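Local coordinates for protein citryl-spermidine/3,4-dihydroxybenzoyl-citryl-spermidine:spermidine ligase (Bacillus anthracis, PDB 3TO3) that catalyses the ATP-dependent condensation of spermidine with citryl-spermidine intermediates, a step in the biosynthesis of the siderophore petrobactin, at residues B[433-438]-B[505-510]; B[485-490]-B[494-499]. One frame throughout, in Å; residues are numbered along the deposited sequence.

Interaction 1. Residues B[433-438]-B[505-510]; sequences GIALES and QEMVLD
Ala435 and Met507 make the nearest backbone approach of strand 434-435 to helix 502-528, their CA atoms 6.4 Å apart, and Met507 alone on the helix side touches all of Ala435, Leu436, Glu437 and Ser438. Met507 is present as selenomethionine. Its CG stands anti to the backbone N (chi1 -168°), and the chain then bends at both chi2 (74°) and chi3 (83°), which lays it against Ala435 and the backbone of the loop that follows. The contacts follow that shape. Ala435 CB points at the helix and packs 3.6 Å from Met507 CG, with CB of Met507 equally near. The same CG lies 3.5 Å from Leu436 O. Further out, SE reaches Glu437 CA at 3.9 Å, and the terminal CE passes 3.9 Å from Ala435 O. The Glu437 side chain starts off away from helix 502-528; it lies about 6 Å from the bound magnesium ion and touches Asn442, one of the metal's ligands. Ser438 OG gives a weak 3.4 Å hydrogen bond to Leu436 O, spanning the loop after the strand beside the selenomethionine; Ser438 O accepts a hydrogen bond from Asn516 ND2 further along the helix. Across the two segments themselves no hydrogen bond forms, even though Ser438 OG approaches Met507 O within 3.5 Å. The seam is therefore held by van der Waals contact of a polarisable chain with Ala435 CB and the loop backbone, close to the nucleotide: the Glu437 side chain is about 7 Å from the bound ATP.

Interaction 2. Residues B[485-490]-B[494-499]; sequences KTYANG and DFFEMD
Phe495 lays its ring between the end of helix 485-488 and its own neighbour Asp494, and can be followed atom by atom from the backbone. Its CB meets Tyr487 CE1 at 3.6 Å, at the edge of the tyrosine ring and in its plane. The first torsion is nearly eclipsed (chi1 -13°), an unfavourable value that turns the ring toward the helix. CG is also 3.6 Å from Tyr487 CE1, and CD2 lies farther from the same edge. CD1 is 3.5 Å from Tyr487 CD1, which stands over this face of Phe495, offset toward the rim. The ring centroids lie 5.0 Å apart with planes at 88°, a T-shaped stack in which tyrosine supplies the edge. On the opposite face Asp494 CB sits over the ring centre, so the phenyl group is clamped from two sides. Beyond CD1, CE1 passes 3.7 Å from Gly490 CA near the ring plane, a close approach helped by the bare backbone there. On the other flank CE2 packs 3.8 Å from Thr486 CG2, and the tip, CZ, ends 3.4 Å from Thr486 O. The tyrosine also reaches Phe496 CE2 with its OH, whose hydrogen bond goes to Ser320 OG. Helix 315-333 backs the cluster, Tyr316 meeting both the Tyr487 and Phe495 rings, and Ser320 and Ile324 touching Phe496. Phe496 is backbone-bonded to Phe466, so the aromatic group packs helix 485-488 against the residues leading into strand 497-498, within the beta-alpha-beta unit of strand 465-467, helix 485-488 and strand 497-498.

The two contacts are nested along the chain: 433-438 comes first, then 485-490 and 494-499, and 505-510 closes the outer loop around interaction 2. Their centres are 18 Å apart and their nearest atoms about 7 Å, without touching. A small mixed sheet relates them, in which strand 465-467 runs between strand 434-435, antiparallel to it, and strand 497-498, parallel to it. Interaction 1 packs one outer strand against helix 502-528; interaction 2 packs the residues entering the other, 497-498, against helix 485-488. The side chains of Glu437 and Phe496 are about 5 and 6 Å from that of ATP-binding Glu462, consistent with a shared framework near the nucleotide site.

Interaction 1. Residues B[433-438]-B[505-510]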
loop_
_atom_site.group_PDB
_atom_site.type_symbol
_atom_site.label_atom_id
_atom_site.label_comp_id
_atom_site.label_asym_id
_atom_site.label_seq_id
_atom_site.Cartn_x
_atom_site.Cartn_y
_atom_site.Cartn_z
ATOM N N GLY B 433 -3.866 -29.729 30.124
ATOM C CA GLY B 433 -2.901 -28.658 29.888
ATOM C C GLY B 433 -2.865 -28.047 28.483
ATOM O O GLY B 433 -1.823 -27.617 28.004
ATOM N N ILE B 434 -4.007 -27.971 27.823
ATOM C CA ILE B 434 -4.042 -27.461 26.471
ATOM C C ILE B 434 -4.964 -26.240 26.404
ATOM O O ILE B 434 -6.149 -26.342 26.696
ATOM C CB ILE B 434 -4.597 -28.522 25.533
ATOM C CG1 ILE B 434 -3.639 -29.705 25.448
ATOM C CG2 ILE B 434 -4.833 -27.957 24.157
ATOM C CD1 ILE B 434 -4.122 -30.773 24.514
ATOM N N ALA B 435 -4.440 -25.078 26.023
ATOM C CA ALA B 435 -5.319 -23.921 25.905
ATOM C C ALA B 435 -5.516 -23.565 24.439
ATOM O O ALA B 435 -4.598 -23.117 23.760
ATOM C CB ALA B 435 -4.775 -22.770 26.669
ATOM N N LEU B 436 -6.719 -23.819 23.946
ATOM C CA LEU B 436 -7.107 -23.413 22.615
ATOM C C LEU B 436 -7.351 -21.937 22.728
ATOM O O LEU B 436 -7.740 -21.459 23.798
ATOM C CB LEU B 436 -8.384 -24.138 22.200
ATOM C CG LEU B 436 -8.179 -25.661 22.256
ATOM C CD1 LEU B 436 -9.452 -26.407 21.954
ATOM C CD2 LEU B 436 -7.069 -26.056 21.292
ATOM N N GLU B 437 -7.144 -21.212 21.636
ATOM C CA GLU B 437 -7.424 -19.801 21.666
ATOM C C GLU B 437 -8.950 -19.734 21.587
ATOM O O GLU B 437 -9.595 -20.138 20.631
ATOM C CB GLU B 437 -6.811 -19.138 20.453
ATOM C CG GLU B 437 -6.457 -17.683 20.627
ATOM C CD GLU B 437 -6.085 -17.025 19.294
ATOM O OE1 GLU B 437 -5.853 -15.797 19.287
ATOM O OE2 GLU B 437 -6.035 -17.736 18.257
ATOM N N SER B 438 -9.482 -19.214 22.668
ATOM C CA SER B 438 -10.878 -19.224 23.071
ATOM C C SER B 438 -11.677 -17.957 22.766
ATOM O O SER B 438 -12.675 -17.694 23.432
ATOM C CB SER B 438 -11.076 -19.772 24.486
ATOM O OG SER B 438 -9.974 -19.449 25.329
ATOM N N GLN B 505 -3.660 -19.928 32.771
ATOM C CA GLN B 505 -4.555 -19.017 33.443
ATOM C C GLN B 505 -4.861 -17.838 32.523
ATOM O O GLN B 505 -6.008 -17.457 32.356
ATOM C CB GLN B 505 -3.932 -18.546 34.737
ATOM C CG GLN B 505 -4.684 -17.462 35.444
ATOM C CD GLN B 505 -3.713 -16.580 36.179
ATOM O OE1 GLN B 505 -2.741 -16.113 35.592
ATOM N NE2 GLN B 505 -3.931 -16.390 37.472
ATOM N N GLU B 506 -3.849 -17.261 31.899
ATOM C CA GLU B 506 -4.138 -16.120 31.047
ATOM C C GLU B 506 -5.044 -16.447 29.854
ATOM O O GLU B 506 -5.894 -15.638 29.500
ATOM C CB GLU B 506 -2.863 -15.418 30.627
ATOM C CG GLU B 506 -2.118 -14.811 31.808
ATOM C CD GLU B 506 -0.622 -14.624 31.521
ATOM O OE1 GLU B 506 -0.152 -15.032 30.422
ATOM O OE2 GLU B 506 0.079 -14.074 32.395
HETATM N N MSE B 507 -4.907 -17.624 29.247
HETATM C CA MSE B 507 -5.777 -17.963 28.123
HETATM C C MSE B 507 -7.243 -18.068 28.556
HETATM O O MSE B 507 -8.167 -17.728 27.801
HETATM C CB MSE B 507 -5.345 -19.250 27.425
HETATM C CG MSE B 507 -6.044 -19.484 26.073
HETATM SE SE MSE B 507 -5.370 -18.290 24.655
HETATM C CE MSE B 507 -3.777 -19.333 24.150
ATOM N N VAL B 508 -7.468 -18.543 29.772
ATOM C CA VAL B 508 -8.821 -18.579 30.281
ATOM C C VAL B 508 -9.399 -17.169 30.651
ATOM O O VAL B 508 -10.489 -16.779 30.191
ATOM C CB VAL B 508 -8.955 -19.583 31.442
ATOM C CG1 VAL B 508 -10.324 -19.452 32.090
ATOM C CG2 VAL B 508 -8.717 -21.047 30.928
ATOM N N LEU B 509 -8.668 -16.423 31.476
ATOM C CA LEU B 509 -9.155 -15.152 31.981
ATOM C C LEU B 509 -9.244 -14.148 30.842
ATOM O O LEU B 509 -10.274 -13.492 30.671
ATOM C CB LEU B 509 -8.264 -14.599 33.108
ATOM C CG LEU B 509 -8.240 -15.490 34.348
ATOM C CD1 LEU B 509 -7.439 -14.787 35.458
ATOM C CD2 LEU B 509 -9.656 -15.862 34.814
ATOM N N ASP B 510 -8.158 -14.046 30.083
ATOM C CA ASP B 510 -7.987 -13.049 29.035
ATOM C C ASP B 510 -8.710 -13.389 27.736
ATOM O O ASP B 510 -9.415 -12.578 27.176
ATOM C CB ASP B 510 -6.488 -12.892 28.753
ATOM C CG ASP B 510 -6.100 -11.487 28.352
ATOM O OD1 ASP B 510 -6.695 -10.537 28.874
ATOM O OD2 ASP B 510 -5.173 -11.329 27.531
#

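Interaction 2. Residues B[485-490]-B[494-499]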
loop_
_atom_site.group_PDB
_atom_site.type_symbol
_atom_site.label_atom_id
_atom_site.label_comp_id
_atom_site.label_asym_id
_atom_site.label_seq_id
_atom_site.Cartn_x
_atom_site.Cartn_y
_atom_site.Cartn_z
ATOM N N LYS B 485 11.715 -26.030 9.307
ATOM C CA LYS B 485 12.986 -25.443 9.707
ATOM C C LYS B 485 12.857 -24.239 10.670
ATOM O O LYS B 485 13.790 -23.939 11.416
ATOM C CB LYS B 485 13.813 -25.110 8.454
ATOM C CG LYS B 485 14.809 -23.985 8.599
ATOM C CD LYS B 485 15.845 -24.040 7.471
ATOM C CE LYS B 485 16.722 -25.289 7.585
ATOM N NZ LYS B 485 17.602 -25.504 6.393
ATOM N N THR B 486 11.712 -23.562 10.680
ATOM C CA THR B 486 11.524 -22.440 11.614
ATOM C C THR B 486 11.335 -22.891 13.075
ATOM O O THR B 486 11.777 -22.196 13.991
ATOM C CB THR B 486 10.362 -21.475 11.190
ATOM O OG1 THR B 486 10.701 -20.788 9.980
ATOM C CG2 THR B 486 10.098 -20.434 12.274
ATOM N N TYR B 487 10.680 -24.038 13.282
ATOM C CA TYR B 487 10.486 -24.640 14.620
ATOM C C TYR B 487 11.809 -25.153 15.198
ATOM O O TYR B 487 12.078 -25.030 16.399
ATOM C CB TYR B 487 9.527 -25.840 14.542
ATOM C CG TYR B 487 8.095 -25.468 14.315
ATOM C CD1 TYR B 487 7.493 -24.453 15.062
ATOM C CD2 TYR B 487 7.338 -26.102 13.347
ATOM C CE1 TYR B 487 6.172 -24.081 14.853
ATOM C CE2 TYR B 487 5.984 -25.741 13.134
ATOM C CZ TYR B 487 5.420 -24.728 13.888
ATOM O OH TYR B 487 4.108 -24.358 13.697
ATOM N N ALA B 488 12.618 -25.746 14.326
ATOM C CA ALA B 488 13.871 -26.350 14.725
ATOM C C ALA B 488 14.913 -25.305 15.151
ATOM O O ALA B 488 15.802 -25.607 15.945
ATOM C CB ALA B 488 14.413 -27.224 13.589
ATOM N N ASN B 489 14.824 -24.096 14.595
ATOM C CA ASN B 489 15.736 -23.010 14.957
ATOM C C ASN B 489 15.126 -22.093 16.016
ATOM O O ASN B 489 15.769 -21.147 16.487
ATOM C CB ASN B 489 16.137 -22.189 13.725
ATOM C CG ASN B 489 16.807 -23.030 12.642
ATOM O OD1 ASN B 489 17.458 -24.033 12.926
ATOM N ND2 ASN B 489 16.652 -22.612 11.391
ATOM N N GLY B 490 13.883 -22.390 16.388
ATOM C CA GLY B 490 13.139 -21.566 17.324
ATOM C C GLY B 490 13.456 -21.808 18.787
ATOM O O GLY B 490 14.120 -22.791 19.139
ATOM N N ASP B 494 8.273 -19.501 21.756
ATOM C CA ASP B 494 8.127 -18.991 20.395
ATOM C C ASP B 494 6.857 -19.492 19.698
ATOM O O ASP B 494 6.117 -18.715 19.091
ATOM C CB ASP B 494 9.364 -19.350 19.564
ATOM C CG ASP B 494 10.448 -18.278 19.628
ATOM O OD1 ASP B 494 10.331 -17.350 20.477
ATOM O OD2 ASP B 494 11.417 -18.378 18.825
ATOM N N PHE B 495 6.650 -20.805 19.728
ATOM C CA PHE B 495 5.466 -21.391 19.125
ATOM C C PHE B 495 4.833 -22.500 19.976
ATOM O O PHE B 495 5.476 -23.509 20.294
ATOM C CB PHE B 495 5.778 -21.932 17.730
ATOM C CG PHE B 495 7.098 -21.484 17.166
ATOM C CD1 PHE B 495 8.279 -22.130 17.521
ATOM C CD2 PHE B 495 7.156 -20.454 16.240
ATOM C CE1 PHE B 495 9.509 -21.737 16.978
ATOM C CE2 PHE B 495 8.383 -20.054 15.690
ATOM C CZ PHE B 495 9.558 -20.699 16.061
ATOM N N PHE B 496 3.591 -22.278 20.377
ATOM C CA PHE B 496 2.696 -23.304 20.935
ATOM C C PHE B 496 3.027 -23.760 22.340
ATOM O O PHE B 496 2.132 -24.107 23.097
ATOM C CB PHE B 496 2.768 -24.623 20.138
ATOM C CG PHE B 496 2.240 -24.551 18.750
ATOM C CD1 PHE B 496 1.064 -23.901 18.468
ATOM C CD2 PHE B 496 2.932 -25.163 17.720
ATOM C CE1 PHE B 496 0.593 -23.833 17.167
ATOM C CE2 PHE B 496 2.469 -25.109 16.429
ATOM C CZ PHE B 496 1.299 -24.431 16.150
ATOM N N GLU B 497 4.260 -23.628 22.775
ATOM C CA GLU B 497 4.585 -24.336 23.993
ATOM C C GLU B 497 5.089 -23.339 24.967
ATOM O O GLU B 497 6.033 -22.619 24.675
ATOM C CB GLU B 497 5.613 -25.457 23.780
ATOM C CG GLU B 497 6.149 -25.991 25.117
ATOM C CD GLU B 497 6.976 -27.271 24.997
ATOM O OE1 GLU B 497 7.201 -27.764 23.867
ATOM O OE2 GLU B 497 7.404 -27.787 26.052
HETATM N N MSE B 498 4.451 -23.273 26.122
HETATM C CA MSE B 498 4.853 -22.274 27.095
HETATM C C MSE B 498 5.545 -22.931 28.264
HETATM O O MSE B 498 5.184 -24.031 28.672
HETATM C CB MSE B 498 3.656 -21.425 27.529
HETATM C CG MSE B 498 3.013 -20.641 26.360
HETATM SE SE MSE B 498 4.165 -19.314 25.439
HETATM C CE MSE B 498 3.683 -19.779 23.601
ATOM N N ASP B 499 6.570 -22.264 28.773
ATOM C CA ASP B 499 7.342 -22.791 29.889
ATOM C C ASP B 499 6.715 -22.397 31.212
ATOM O O ASP B 499 7.107 -22.910 32.258
ATOM C CB ASP B 499 8.787 -22.291 29.833
ATOM C CG ASP B 499 8.920 -20.840 30.266
ATOM O OD1 ASP B 499 7.878 -20.164 30.413
ATOM O OD2 ASP B 499 10.069 -20.379 30.454
#